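Local coordinates for hemin degrading factor (Pseudomonas aeruginosa, PDB 4IMH), which binds heme in the cytoplasm of Pseudomonas aeruginosa and probably carries it onward to a heme oxygenase after uptake, at residues Ala12-Ala17 with Gly42-Ser47; Gly231-Arg236 with Arg306-Asp311; Pro272-Lys277 with Val285-Phe290. One frame throughout, in Å; residues are numbered along the deposited sequence.

Contact 1 (Ala12-Ala17 with Gly42-Ser47); sequences AELYRA and GELVAS
Tyr-15 and Ser-47 bring the two backbones closest, with CA atoms 5.4 Å apart, where a turn of the helix 11-24 meets Ser-47 at the end of the segment 42-47; the junction is a small case of segments joined by packing, with no hydrogen bond across. Leu-14 is the main apolar piece. Its CG lies anti to the backbone N (chi1 178°), which turns the isobutyl end to the facing segment, where Leu-14 CG rests 3.9 Å from Leu-44 CD1 and the two leucine side chains cross at about a right angle. The CD2 methyl of Leu-14 reaches over the opposing backbone, 3.7 Å from Glu-43 O and 4.1 Å from Ser-47 CB. Beside it, Ser-47 fits against the base of Tyr-15: Ser-47 OG is 3.6 Å from Tyr-15 CB and lies in the plane of the tyrosine ring, at its edge, while Ser-47 O approaches the ring obliquely. The serine hydroxyl is already engaged, for Ser-47 OG donates to Leu-44 O at 2.6 Å, back into its own segment and in the carbonyl plane. Leu-37 and Ile-51, both in loops, cover Leu-14 and Tyr-15 respectively from outside the two segments. Because this hydroxyl spends its proton within its own segment, it can meet the carbon atoms of Tyr-15 as a packing surface, and the contact holds by van der Waals fit between largely buried groups.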
ATOM      1  N   ALA A  12      -0.160 -19.065  23.196  1.00 33.64           N
ATOM      2  CA  ALA A  12       0.411 -20.380  22.941  1.00 33.54           C
ATOM      3  C   ALA A  12      -0.562 -21.188  22.116  1.00 42.63           C
ATOM      4  O   ALA A  12      -0.167 -21.898  21.185  1.00 36.59           O
ATOM      5  CB  ALA A  12       0.736 -21.138  24.256  1.00 36.41           C
ATOM      6  N   GLU A  13      -1.830 -21.106  22.502  1.00 33.23           N
ATOM      7  CA  GLU A  13      -2.867 -21.873  21.829  1.00 37.35           C
ATOM      8  C   GLU A  13      -2.998 -21.379  20.404  1.00 33.86           C
ATOM      9  O   GLU A  13      -3.196 -22.172  19.481  1.00 32.97           O
ATOM     10  CB  GLU A  13      -4.212 -21.767  22.528  1.00 38.20           C
ATOM     11  CG  GLU A  13      -4.314 -22.533  23.841  1.00 47.29           C
ATOM     12  CD  GLU A  13      -5.499 -22.094  24.697  1.00 54.60           C
ATOM     13  OE1 GLU A  13      -6.172 -21.092  24.345  1.00 57.22           O
ATOM     14  OE2 GLU A  13      -5.740 -22.748  25.732  1.00 67.01           O
ATOM     15  N   LEU A  14      -2.909 -20.067  20.234  1.00 30.84           N
ATOM     16  CA  LEU A  14      -3.081 -19.487  18.928  1.00 29.20           C
ATOM     17  C   LEU A  14      -1.928 -19.892  18.013  1.00 30.30           C
ATOM     18  O   LEU A  14      -2.132 -20.242  16.847  1.00 31.24           O
ATOM     19  CB  LEU A  14      -3.169 -17.969  19.014  1.00 27.78           C
ATOM     20  CG  LEU A  14      -3.296 -17.246  17.653  1.00 27.44           C
ATOM     21  CD1 LEU A  14      -4.543 -17.654  16.884  1.00 29.20           C
ATOM     22  CD2 LEU A  14      -3.306 -15.772  17.887  1.00 28.76           C
ATOM     23  N   TYR A  15      -0.709 -19.859  18.532  1.00 31.34           N
ATOM     24  CA  TYR A  15       0.443 -20.235  17.706  1.00 26.78           C
ATOM     25  C   TYR A  15       0.280 -21.707  17.270  1.00 27.72           C
ATOM     26  O   TYR A  15       0.449 -22.026  16.086  1.00 27.26           O
ATOM     27  CB  TYR A  15       1.751 -20.020  18.437  1.00 31.68           C
ATOM     28  CG  TYR A  15       2.962 -20.400  17.622  1.00 24.93           C
ATOM     29  CD1 TYR A  15       3.547 -19.500  16.790  1.00 23.25           C
ATOM     30  CD2 TYR A  15       3.535 -21.667  17.727  1.00 30.95           C
ATOM     31  CE1 TYR A  15       4.637 -19.808  16.039  1.00 24.28           C
ATOM     32  CE2 TYR A  15       4.654 -21.998  16.975  1.00 26.48           C
ATOM     33  CZ  TYR A  15       5.196 -21.067  16.135  1.00 26.39           C
ATOM     34  OH  TYR A  15       6.303 -21.362  15.365  1.00 28.00           O
ATOM     35  N   ARG A  16      -0.099 -22.571  18.200  1.00 29.70           N
ATOM     36  CA  ARG A  16      -0.236 -23.993  17.890  1.00 31.45           C
ATOM     37  C   ARG A  16      -1.382 -24.214  16.880  1.00 42.31           C
ATOM     38  O   ARG A  16      -1.256 -25.031  15.975  1.00 32.54           O
ATOM     39  CB  ARG A  16      -0.487 -24.810  19.152  1.00 35.13           C
ATOM     40  CG  ARG A  16      -0.616 -26.345  18.936  1.00 36.62           C
ATOM     41  CD  ARG A  16      -1.237 -27.014  20.170  1.00 50.34           C
ATOM     42  NE  ARG A  16      -1.294 -28.475  20.044  1.00 66.12           N
ATOM     43  CZ  ARG A  16      -2.158 -29.264  20.687  1.00 70.31           C
ATOM     44  NH1 ARG A  16      -3.061 -28.749  21.515  1.00 66.84           N
ATOM     45  NH2 ARG A  16      -2.125 -30.583  20.496  1.00 73.22           N
ATOM     46  N   ALA A  17      -2.490 -23.497  17.035  1.00 35.66           N
ATOM     47  CA  ALA A  17      -3.604 -23.594  16.074  1.00 33.28           C
ATOM     48  C   ALA A  17      -3.160 -23.149  14.684  1.00 30.84           C
ATOM     49  O   ALA A  17      -3.537 -23.750  13.667  1.00 31.53           O
ATOM     50  CB  ALA A  17      -4.806 -22.772  16.528  1.00 33.44           C
ATOM     51  N   GLY A  42      -1.930  -9.189  13.229  1.00 19.28           N
ATOM     52  CA  GLY A  42      -1.044  -8.680  14.242  1.00 19.97           C
ATOM     53  C   GLY A  42      -1.054  -9.559  15.488  1.00 21.56           C
ATOM     54  O   GLY A  42      -0.007  -9.827  16.066  1.00 21.76           O
ATOM     55  N   GLU A  43      -2.237 -10.005  15.900  1.00 22.05           N
ATOM     56  CA  GLU A  43      -2.347 -10.930  17.032  1.00 25.72           C
ATOM     57  C   GLU A  43      -1.650 -12.215  16.713  1.00 23.49           C
ATOM     58  O   GLU A  43      -1.069 -12.850  17.591  1.00 25.95           O
ATOM     59  CB  GLU A  43      -3.795 -11.252  17.379  1.00 31.93           C
ATOM     60  CG  GLU A  43      -4.535 -10.142  18.020  1.00 48.79           C
ATOM     61  CD  GLU A  43      -6.016 -10.430  17.989  1.00 55.00           C
ATOM     62  OE1 GLU A  43      -6.425 -11.312  18.798  1.00 45.55           O
ATOM     63  OE2 GLU A  43      -6.716  -9.848  17.088  1.00 36.04           O
ATOM     64  N   LEU A  44      -1.778 -12.643  15.468  1.00 23.49           N
ATOM     65  CA  LEU A  44      -1.158 -13.894  15.043  1.00 22.79           C
ATOM     66  C   LEU A  44       0.353 -13.749  15.140  1.00 21.49           C
ATOM     67  O   LEU A  44       1.028 -14.602  15.729  1.00 21.41           O
ATOM     68  CB  LEU A  44      -1.581 -14.266  13.635  1.00 29.82           C
ATOM     69  CG  LEU A  44      -1.177 -15.679  13.202  1.00 38.95           C
ATOM     70  CD1 LEU A  44      -1.741 -16.744  14.155  1.00 37.48           C
ATOM     71  CD2 LEU A  44      -1.650 -15.958  11.767  1.00 39.99           C
ATOM     72  N   VAL A  45       0.881 -12.636  14.624  1.00 19.50           N
ATOM     73  CA  VAL A  45       2.308 -12.372  14.772  1.00 20.03           C
ATOM     74  C   VAL A  45       2.756 -12.207  16.241  1.00 19.59           C
ATOM     75  O   VAL A  45       3.834 -12.695  16.610  1.00 26.31           O
ATOM     76  CB  VAL A  45       2.732 -11.151  13.979  1.00 21.65           C
ATOM     77  CG1 VAL A  45       4.167 -10.798  14.247  1.00 19.49           C
ATOM     78  CG2 VAL A  45       2.577 -11.430  12.549  1.00 23.96           C
ATOM     79  N   ALA A  46       1.956 -11.561  17.077  1.00 22.95           N
ATOM     80  CA  ALA A  46       2.300 -11.431  18.476  1.00 29.03           C
ATOM     81  C   ALA A  46       2.462 -12.821  19.110  1.00 28.18           C
ATOM     82  O   ALA A  46       3.239 -12.968  20.040  1.00 22.41           O
ATOM     83  CB  ALA A  46       1.268 -10.662  19.208  1.00 28.01           C
ATOM     84  N   SER A  47       1.744 -13.836  18.608  1.00 22.02           N
ATOM     85  CA  SER A  47       1.825 -15.200  19.208  1.00 32.75           C
ATOM     86  C   SER A  47       3.196 -15.858  18.940  1.00 21.71           C
ATOM     87  O   SER A  47       3.485 -16.910  19.476  1.00 22.81           O
ATOM     88  CB  SER A  47       0.709 -16.124  18.663  1.00 29.62           C
ATOM     89  OG  SER A  47       0.998 -16.626  17.350  1.00 29.49           O
TER

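Contact 2 (Gly231-Arg236 with Arg306-Asp311); sequences GEWAER and RKPSTD
Trp-233 overlaps Pro-308 through the six-membered part of its indole, Pro-308 CD approaching obliquely to 3.6 Å from Trp-233 CZ3, and the two side chains cross at about a right angle. The same ring passes close to the backbone before the proline, where Trp-233 CE3 lies 3.2 Å from Arg-306 O, a carbonyl that accepts a hydrogen bond from the indole of Trp-202. Arg-306 supplies the polar half, an example of one arginine gathering successive carbonyls of a turn. A bend at chi3 (-82°) turns the guanidinium edge to these carbonyls, where Arg-306 NE donates to Glu-232 O at 2.9 Å, from above that carbonyl plane, and Arg-306 NH1 donates to Gly-231 O at 3.0 Å, within both the carbonyl and the guanidinium planes. The NE and NH1 bonds together fix the rotation of the guanidinium. A backbone bond from Arg-306 N to Trp-233 O, 2.7 Å, completes the set. The charge is shared: Glu-235 OE1 makes a salt bridge of 3.6 Å to Arg-306 NH1, the two planes 64° apart, but also pairs with Arg-304, while Arg-306 NH2 pairs with Glu-349. Lys-307 and Arg-222 both bind heme b in another structure of this protein; no heme is bound here. The contact joins the edge strand 234-237 to the end of strand 301-307, with the helix 195-204 against Trp-233 and Pro-308, and Lys-307 touching Arg-222 of the helix 222-229.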
ATOM      1  N   GLY A 231     -17.886  13.955 -17.145  1.00 38.02           N
ATOM      2  CA  GLY A 231     -16.984  13.231 -18.032  1.00 44.42           C
ATOM      3  C   GLY A 231     -15.672  13.909 -18.385  1.00 38.88           C
ATOM      4  O   GLY A 231     -14.674  13.225 -18.583  1.00 38.98           O
ATOM      5  N   GLU A 232     -15.638  15.235 -18.406  1.00 39.22           N
ATOM      6  CA  GLU A 232     -14.391  15.933 -18.701  1.00 42.20           C
ATOM      7  C   GLU A 232     -13.387  15.759 -17.572  1.00 40.67           C
ATOM      8  O   GLU A 232     -12.175  15.866 -17.780  1.00 41.30           O
ATOM      9  CB  GLU A 232     -14.652  17.415 -19.013  1.00 43.46           C
ATOM     10  CG  GLU A 232     -15.067  18.305 -17.892  1.00 40.10           C
ATOM     11  CD  GLU A 232     -16.545  18.304 -17.633  1.00 48.54           C
ATOM     12  OE1 GLU A 232     -17.190  17.286 -17.946  1.00 53.50           O
ATOM     13  OE2 GLU A 232     -17.047  19.320 -17.092  1.00 41.57           O
ATOM     14  N   TRP A 233     -13.878  15.430 -16.386  1.00 35.27           N
ATOM     15  CA  TRP A 233     -12.967  15.213 -15.263  1.00 33.56           C
ATOM     16  C   TRP A 233     -12.814  13.723 -14.948  1.00 32.22           C
ATOM     17  O   TRP A 233     -11.742  13.277 -14.502  1.00 32.71           O
ATOM     18  CB  TRP A 233     -13.467  15.940 -14.015  1.00 33.36           C
ATOM     19  CG  TRP A 233     -13.564  17.441 -14.154  1.00 34.97           C
ATOM     20  CD1 TRP A 233     -14.658  18.217 -13.958  1.00 36.20           C
ATOM     21  CD2 TRP A 233     -12.501  18.317 -14.496  1.00 35.71           C
ATOM     22  NE1 TRP A 233     -14.355  19.568 -14.204  1.00 37.72           N
ATOM     23  CE2 TRP A 233     -13.016  19.642 -14.500  1.00 37.43           C
ATOM     24  CE3 TRP A 233     -11.151  18.119 -14.800  1.00 38.50           C
ATOM     25  CZ2 TRP A 233     -12.224  20.742 -14.787  1.00 42.04           C
ATOM     26  CZ3 TRP A 233     -10.370  19.220 -15.081  1.00 36.65           C
ATOM     27  CH2 TRP A 233     -10.907  20.514 -15.068  1.00 38.34           C
ATOM     28  N   ALA A 234     -13.873  12.950 -15.146  1.00 32.17           N
ATOM     29  CA  ALA A 234     -13.833  11.560 -14.701  1.00 30.85           C
ATOM     30  C   ALA A 234     -14.782  10.683 -15.446  1.00 31.67           C
ATOM     31  O   ALA A 234     -15.963  10.958 -15.518  1.00 33.64           O
ATOM     32  CB  ALA A 234     -14.127  11.483 -13.217  1.00 31.79           C
ATOM     33  N   GLU A 235     -14.255   9.571 -15.948  1.00 31.27           N
ATOM     34  CA  GLU A 235     -15.027   8.650 -16.725  1.00 32.23           C
ATOM     35  C   GLU A 235     -14.761   7.219 -16.313  1.00 31.17           C
ATOM     36  O   GLU A 235     -13.619   6.860 -16.053  1.00 32.34           O
ATOM     37  CB  GLU A 235     -14.684   8.789 -18.222  1.00 35.40           C
ATOM     38  CG  GLU A 235     -14.818  10.183 -18.826  1.00 56.90           C
ATOM     39  CD  GLU A 235     -14.539  10.217 -20.345  1.00 62.59           C
ATOM     40  OE1 GLU A 235     -13.462   9.738 -20.767  1.00 57.40           O
ATOM     41  OE2 GLU A 235     -15.400  10.732 -21.106  1.00 64.53           O
ATOM     42  N   ARG A 236     -15.825   6.418 -16.268  1.00 32.51           N
ATOM     43  CA  ARG A 236     -15.725   4.976 -16.057  1.00 36.33           C
ATOM     44  C   ARG A 236     -15.051   4.290 -17.235  1.00 37.14           C
ATOM     45  O   ARG A 236     -15.263   4.655 -18.407  1.00 33.81           O
ATOM     46  CB  ARG A 236     -17.087   4.324 -15.895  1.00 44.34           C
ATOM     47  CG  ARG A 236     -17.779   4.533 -14.636  1.00 39.94           C
ATOM     48  CD  ARG A 236     -17.135   3.783 -13.528  1.00 54.60           C
ATOM     49  NE  ARG A 236     -17.321   2.344 -13.569  1.00 46.07           N
ATOM     50  CZ  ARG A 236     -18.381   1.699 -13.081  1.00 48.79           C
ATOM     51  NH1 ARG A 236     -19.401   2.359 -12.564  1.00 47.35           N
ATOM     52  NH2 ARG A 236     -18.428   0.376 -13.127  1.00 55.90           N
ATOM     53  N   ARG A 306      -9.030  13.173 -14.421  1.00 29.75           N
ATOM     54  CA  ARG A 306      -8.232  14.315 -14.799  1.00 30.95           C
ATOM     55  C   ARG A 306      -8.400  15.405 -13.719  1.00 30.96           C
ATOM     56  O   ARG A 306      -9.523  15.801 -13.403  1.00 31.25           O
ATOM     57  CB  ARG A 306      -8.651  14.860 -16.182  1.00 32.92           C
ATOM     58  CG  ARG A 306      -8.222  13.932 -17.355  1.00 33.40           C
ATOM     59  CD  ARG A 306      -8.812  14.481 -18.670  1.00 42.49           C
ATOM     60  NE  ARG A 306     -10.194  14.032 -18.795  1.00 58.92           N
ATOM     61  CZ  ARG A 306     -10.604  13.048 -19.594  1.00 53.93           C
ATOM     62  NH1 ARG A 306     -11.881  12.700 -19.611  1.00 59.10           N
ATOM     63  NH2 ARG A 306      -9.761  12.413 -20.391  1.00 63.86           N
ATOM     64  N   LYS A 307      -7.282  15.878 -13.185  1.00 30.85           N
ATOM     65  CA  LYS A 307      -7.295  16.954 -12.193  1.00 31.15           C
ATOM     66  C   LYS A 307      -6.401  18.106 -12.617  1.00 32.85           C
ATOM     67  O   LYS A 307      -5.225  17.871 -12.945  1.00 36.75           O
ATOM     68  CB  LYS A 307      -6.809  16.410 -10.825  1.00 29.46           C
ATOM     69  CG  LYS A 307      -7.607  15.268 -10.282  1.00 37.83           C
ATOM     70  CD  LYS A 307      -7.179  14.929  -8.827  1.00 36.17           C
ATOM     71  CE  LYS A 307      -7.693  13.592  -8.454  1.00 41.21           C
ATOM     72  NZ  LYS A 307      -6.757  12.544  -8.924  1.00 47.64           N
ATOM     73  N   PRO A 308      -6.912  19.354 -12.566  1.00 34.33           N
ATOM     74  CA  PRO A 308      -6.002  20.460 -12.864  1.00 37.32           C
ATOM     75  C   PRO A 308      -5.025  20.700 -11.727  1.00 36.50           C
ATOM     76  O   PRO A 308      -5.200  20.168 -10.631  1.00 34.08           O
ATOM     77  CB  PRO A 308      -6.944  21.653 -13.080  1.00 39.55           C
ATOM     78  CG  PRO A 308      -8.113  21.343 -12.297  1.00 44.33           C
ATOM     79  CD  PRO A 308      -8.270  19.857 -12.270  1.00 38.62           C
ATOM     80  N   SER A 309      -4.009  21.508 -11.996  1.00 40.42           N
ATOM     81  CA  SER A 309      -2.986  21.766 -10.995  1.00 46.63           C
ATOM     82  C   SER A 309      -2.108  22.871 -11.524  1.00 50.56           C
ATOM     83  O   SER A 309      -2.241  23.261 -12.686  1.00 43.08           O
ATOM     84  CB  SER A 309      -2.178  20.493 -10.710  1.00 39.38           C
ATOM     85  OG  SER A 309      -1.076  20.414 -11.589  1.00 48.53           O
ATOM     86  N   THR A 310      -1.213  23.356 -10.668  1.00 53.16           N
ATOM     87  CA  THR A 310      -0.254  24.402 -11.001  1.00 59.97           C
ATOM     88  C   THR A 310       0.642  23.956 -12.125  1.00 45.84           C
ATOM     89  O   THR A 310       1.145  24.782 -12.883  1.00 48.73           O
ATOM     90  CB  THR A 310       0.629  24.767  -9.782  1.00 72.77           C
ATOM     91  OG1 THR A 310      -0.207  25.089  -8.668  1.00 75.54           O
ATOM     92  CG2 THR A 310       1.534  25.955 -10.095  1.00 74.80           C
ATOM     93  N   ASP A 311       0.872  22.643 -12.187  1.00 50.34           N
ATOM     94  CA  ASP A 311       1.731  22.037 -13.196  1.00 57.47           C
ATOM     95  C   ASP A 311       0.932  21.530 -14.403  1.00 55.80           C
ATOM     96  O   ASP A 311       1.459  20.866 -15.290  1.00 52.05           O
ATOM     97  CB  ASP A 311       2.515  20.892 -12.570  1.00 56.10           C
ATOM     98  CG  ASP A 311       3.103  21.268 -11.212  1.00 62.36           C
ATOM     99  OD1 ASP A 311       3.423  22.467 -11.015  1.00 60.79           O
ATOM    100  OD2 ASP A 311       3.243  20.365 -10.363  1.00 61.07           O
TER

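Contact 3 (Pro272-Lys277 with Val285-Phe290); sequences PVCNLK and VLDPEF
With chi1 near -67° in Asp-287 and -53° in Asn-275, each CG stands anti to its carbonyl carbon, and the carboxylate faces the N-H groups of Cys-274 and Asn-275, with the Asn-275 amide alongside. The result is a worked case of a carboxylate gripping two consecutive backbone N-H groups: Asp-287 OD2 accepts from Cys-274 N at 2.8 Å and Asp-287 OD1 from Asn-275 N at 2.7 Å, each oxygen through its syn lone pair. In the conformer described, Asn-275 ND2 makes a weak and doubtful bond to Asp-287 OD1 at 3.1 Å, from an amide turned 82° from the carboxylate plane, since the side chain has a second conformer. One water donates to both Asp-287 OD2 and Pro-272 O, the latter also bonded to His-269. Having several donors around it should favour the charged form of the aspartate. Beyond the carboxylate the strands pair: Leu-286 N donates to Asn-275 O at 2.7 Å, nearly straight, and Leu-276 and Val-285 form an antiparallel non-hydrogen-bonded pair. Their side chains lie side by side on one sheet face, with Leu-276 CD2 3.9 Å from Val-285 CG2. Val-273 CG1 packs 3.9 Å from Val-285 CG1, at the edge of the Phe-290 ring. The pieces belong to the hairpin of strands 276-279 and 282-286, which lies at one margin of an antiparallel sheet. Leu-276 leans on the helix 241-252, Val-285 on Leu-292 of strand 290-295, and the Phe-290 ring stacks on His-269 and meets His-84 of strand 82-87.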
ATOM      1  N   PRO A 272       9.481   2.062 -16.065  1.00 35.91           N
ATOM      2  CA  PRO A 272       8.797   1.144 -16.978  1.00 41.42           C
ATOM      3  C   PRO A 272       8.395  -0.144 -16.264  1.00 38.51           C
ATOM      4  O   PRO A 272       8.844  -0.434 -15.144  1.00 39.48           O
ATOM      5  CB  PRO A 272       9.848   0.869 -18.058  1.00 50.68           C
ATOM      6  CG  PRO A 272      11.142   1.006 -17.330  1.00 55.16           C
ATOM      7  CD  PRO A 272      10.937   2.066 -16.280  1.00 41.33           C
ATOM      8  N   VAL A 273       7.486  -0.879 -16.873  1.00 36.58           N
ATOM      9  CA  VAL A 273       7.188  -2.241 -16.450  1.00 36.25           C
ATOM     10  C   VAL A 273       7.512  -3.080 -17.671  1.00 42.22           C
ATOM     11  O   VAL A 273       7.397  -2.593 -18.789  1.00 38.74           O
ATOM     12  CB  VAL A 273       5.741  -2.433 -16.014  1.00 29.74           C
ATOM     13  CG1 VAL A 273       5.488  -1.784 -14.701  1.00 32.77           C
ATOM     14  CG2 VAL A 273       4.754  -1.899 -17.123  1.00 38.73           C
ATOM     15  N   CYS A 274       7.951  -4.317 -17.466  1.00 43.77           N
ATOM     16  CA  CYS A 274       8.466  -5.111 -18.563  1.00 48.13           C
ATOM     17  C   CYS A 274       7.770  -6.457 -18.684  1.00 46.37           C
ATOM     18  O   CYS A 274       7.175  -6.740 -19.713  1.00 43.85           O
ATOM     19  CB  CYS A 274       9.975  -5.313 -18.405  1.00 52.17           C
ATOM     20  SG  CYS A 274      10.928  -3.761 -18.492  1.00 76.95           S
ATOM     21  N   ASN A 275       7.848  -7.271 -17.638  0.56 40.78           N
ATOM     22  CA  ASN A 275       7.379  -8.656 -17.709  0.56 38.93           C
ATOM     23  C   ASN A 275       6.041  -8.838 -17.003  0.56 39.17           C
ATOM     24  O   ASN A 275       5.925  -8.675 -15.783  0.56 43.86           O
ATOM     25  CB  ASN A 275       8.443  -9.584 -17.150  0.56 42.22           C
ATOM     26  CG  ASN A 275       9.800  -9.370 -17.827  0.56 45.11           C
ATOM     27  OD1 ASN A 275       9.962  -9.645 -19.014  0.56 50.06           O
ATOM     28  ND2 ASN A 275      10.773  -8.853 -17.067  0.56 40.44           N
ATOM     29  N   LEU A 276       5.020  -9.114 -17.808  1.00 34.03           N
ATOM     30  CA  LEU A 276       3.640  -9.246 -17.333  1.00 33.01           C
ATOM     31  C   LEU A 276       3.148 -10.684 -17.447  1.00 36.64           C
ATOM     32  O   LEU A 276       3.516 -11.396 -18.368  1.00 38.70           O
ATOM     33  CB  LEU A 276       2.733  -8.347 -18.155  1.00 38.88           C
ATOM     34  CG  LEU A 276       3.212  -6.907 -18.299  1.00 40.32           C
ATOM     35  CD1 LEU A 276       2.248  -6.167 -19.191  1.00 46.43           C
ATOM     36  CD2 LEU A 276       3.324  -6.252 -16.961  1.00 34.06           C
ATOM     37  N   LYS A 277       2.280 -11.094 -16.542  1.00 34.15           N
ATOM     38  CA  LYS A 277       1.809 -12.470 -16.558  1.00 40.41           C
ATOM     39  C   LYS A 277       0.453 -12.593 -15.892  1.00 33.81           C
ATOM     40  O   LYS A 277       0.224 -12.093 -14.791  1.00 31.60           O
ATOM     41  CB  LYS A 277       2.805 -13.381 -15.827  1.00 44.26           C
ATOM     42  CG  LYS A 277       2.446 -14.843 -15.827  1.00 44.96           C
ATOM     43  CD  LYS A 277       3.006 -15.530 -17.008  1.00 59.02           C
ATOM     44  CE  LYS A 277       2.837 -17.015 -16.878  1.00 67.35           C
ATOM     45  NZ  LYS A 277       4.039 -17.672 -17.376  1.00 52.37           N
ATOM     46  N   VAL A 285       2.954  -8.053 -12.481  1.00 30.10           N
ATOM     47  CA  VAL A 285       4.203  -7.517 -12.999  1.00 33.59           C
ATOM     48  C   VAL A 285       5.338  -8.299 -12.325  1.00 26.29           C
ATOM     49  O   VAL A 285       5.360  -8.438 -11.085  1.00 26.10           O
ATOM     50  CB  VAL A 285       4.339  -5.989 -12.716  1.00 26.68           C
ATOM     51  CG1 VAL A 285       5.602  -5.449 -13.369  1.00 29.90           C
ATOM     52  CG2 VAL A 285       3.119  -5.270 -13.190  1.00 24.75           C
ATOM     53  N   LEU A 286       6.232  -8.876 -13.128  1.00 29.62           N
ATOM     54  CA  LEU A 286       7.298  -9.720 -12.600  1.00 38.43           C
ATOM     55  C   LEU A 286       8.671  -9.238 -13.057  1.00 40.49           C
ATOM     56  O   LEU A 286       9.363  -9.926 -13.787  1.00 32.84           O
ATOM     57  CB  LEU A 286       7.075 -11.172 -13.033  1.00 42.18           C
ATOM     58  CG  LEU A 286       5.748 -11.751 -12.531  1.00 28.13           C
ATOM     59  CD1 LEU A 286       5.496 -13.110 -13.230  1.00 34.08           C
ATOM     60  CD2 LEU A 286       5.739 -11.857 -11.001  1.00 33.91           C
ATOM     61  N   ASP A 287       9.067  -8.057 -12.601  1.00 34.36           N
ATOM     62  CA  ASP A 287      10.341  -7.485 -12.994  1.00 33.68           C
ATOM     63  C   ASP A 287      11.392  -7.635 -11.884  1.00 29.58           C
ATOM     64  O   ASP A 287      11.071  -7.867 -10.700  1.00 31.92           O
ATOM     65  CB  ASP A 287      10.160  -6.011 -13.365  1.00 37.81           C
ATOM     66  CG  ASP A 287       9.339  -5.825 -14.626  1.00 34.04           C
ATOM     67  OD1 ASP A 287       9.192  -6.795 -15.382  1.00 42.73           O
ATOM     68  OD2 ASP A 287       8.838  -4.694 -14.877  1.00 36.70           O
ATOM     69  N   PRO A 288      12.661  -7.467 -12.255  1.00 33.43           N
ATOM     70  CA  PRO A 288      13.733  -7.756 -11.298  1.00 36.98           C
ATOM     71  C   PRO A 288      13.640  -6.930 -10.007  1.00 34.67           C
ATOM     72  O   PRO A 288      13.947  -7.477  -8.946  1.00 35.62           O
ATOM     73  CB  PRO A 288      14.998  -7.434 -12.104  1.00 35.98           C
ATOM     74  CG  PRO A 288      14.588  -7.700 -13.525  1.00 42.84           C
ATOM     75  CD  PRO A 288      13.177  -7.231 -13.619  1.00 37.40           C
ATOM     76  N   GLU A 289      13.181  -5.673 -10.068  1.00 28.82           N
ATOM     77  CA  GLU A 289      13.148  -4.806  -8.868  1.00 27.23           C
ATOM     78  C   GLU A 289      11.746  -4.522  -8.304  1.00 33.53           C
ATOM     79  O   GLU A 289      11.604  -3.904  -7.243  1.00 26.99           O
ATOM     80  CB  GLU A 289      13.854  -3.475  -9.158  1.00 43.80           C
ATOM     81  CG  GLU A 289      15.392  -3.614  -9.295  1.00 61.84           C
ATOM     82  CD  GLU A 289      16.101  -3.933  -7.960  1.00 72.19           C
ATOM     83  OE1 GLU A 289      16.239  -3.024  -7.085  1.00 68.65           O
ATOM     84  OE2 GLU A 289      16.519  -5.104  -7.790  1.00 66.39           O
ATOM     85  N   PHE A 290      10.728  -4.988  -9.008  1.00 26.72           N
ATOM     86  CA  PHE A 290       9.338  -4.645  -8.749  1.00 23.29           C
ATOM     87  C   PHE A 290       8.457  -5.845  -9.090  1.00 26.89           C
ATOM     88  O   PHE A 290       8.532  -6.372 -10.205  1.00 26.50           O
ATOM     89  CB  PHE A 290       8.941  -3.422  -9.611  1.00 27.80           C
ATOM     90  CG  PHE A 290       7.468  -3.023  -9.534  1.00 22.62           C
ATOM     91  CD1 PHE A 290       6.822  -2.923  -8.332  1.00 21.39           C
ATOM     92  CD2 PHE A 290       6.773  -2.670 -10.692  1.00 24.89           C
ATOM     93  CE1 PHE A 290       5.473  -2.519  -8.236  1.00 22.80           C
ATOM     94  CE2 PHE A 290       5.421  -2.278 -10.634  1.00 26.40           C
ATOM     95  CZ  PHE A 290       4.766  -2.176  -9.398  1.00 21.58           C
TER
HETATM   96  O   HOH W   1       9.633  -2.594 -13.442  1.00 37.83           O

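From the N terminus, contact 1 closes first, bringing the helix 11-24 against the segment 42-47 through a loop of 24 residues, mostly helical. Contact 2 opens much later, and its long loop, from 231-236 to 306-311, encloses contact 3, whose seven-residue loop holds the ends of the hairpin strands and the turn between them. Contacts 2 and 3 are thus nested, and contact 1 stands in series before both. None touches another: nearest atoms are about 19 Å apart for contacts 2 and 3, and about 31 Å for contacts 1 and 2, which lie on opposite sides of the chain's centre. Each ties its own part: contact 1 the N-terminal helices, contact 3 the hairpin at the margin of one sheet, contact 2 the edge strand of the other.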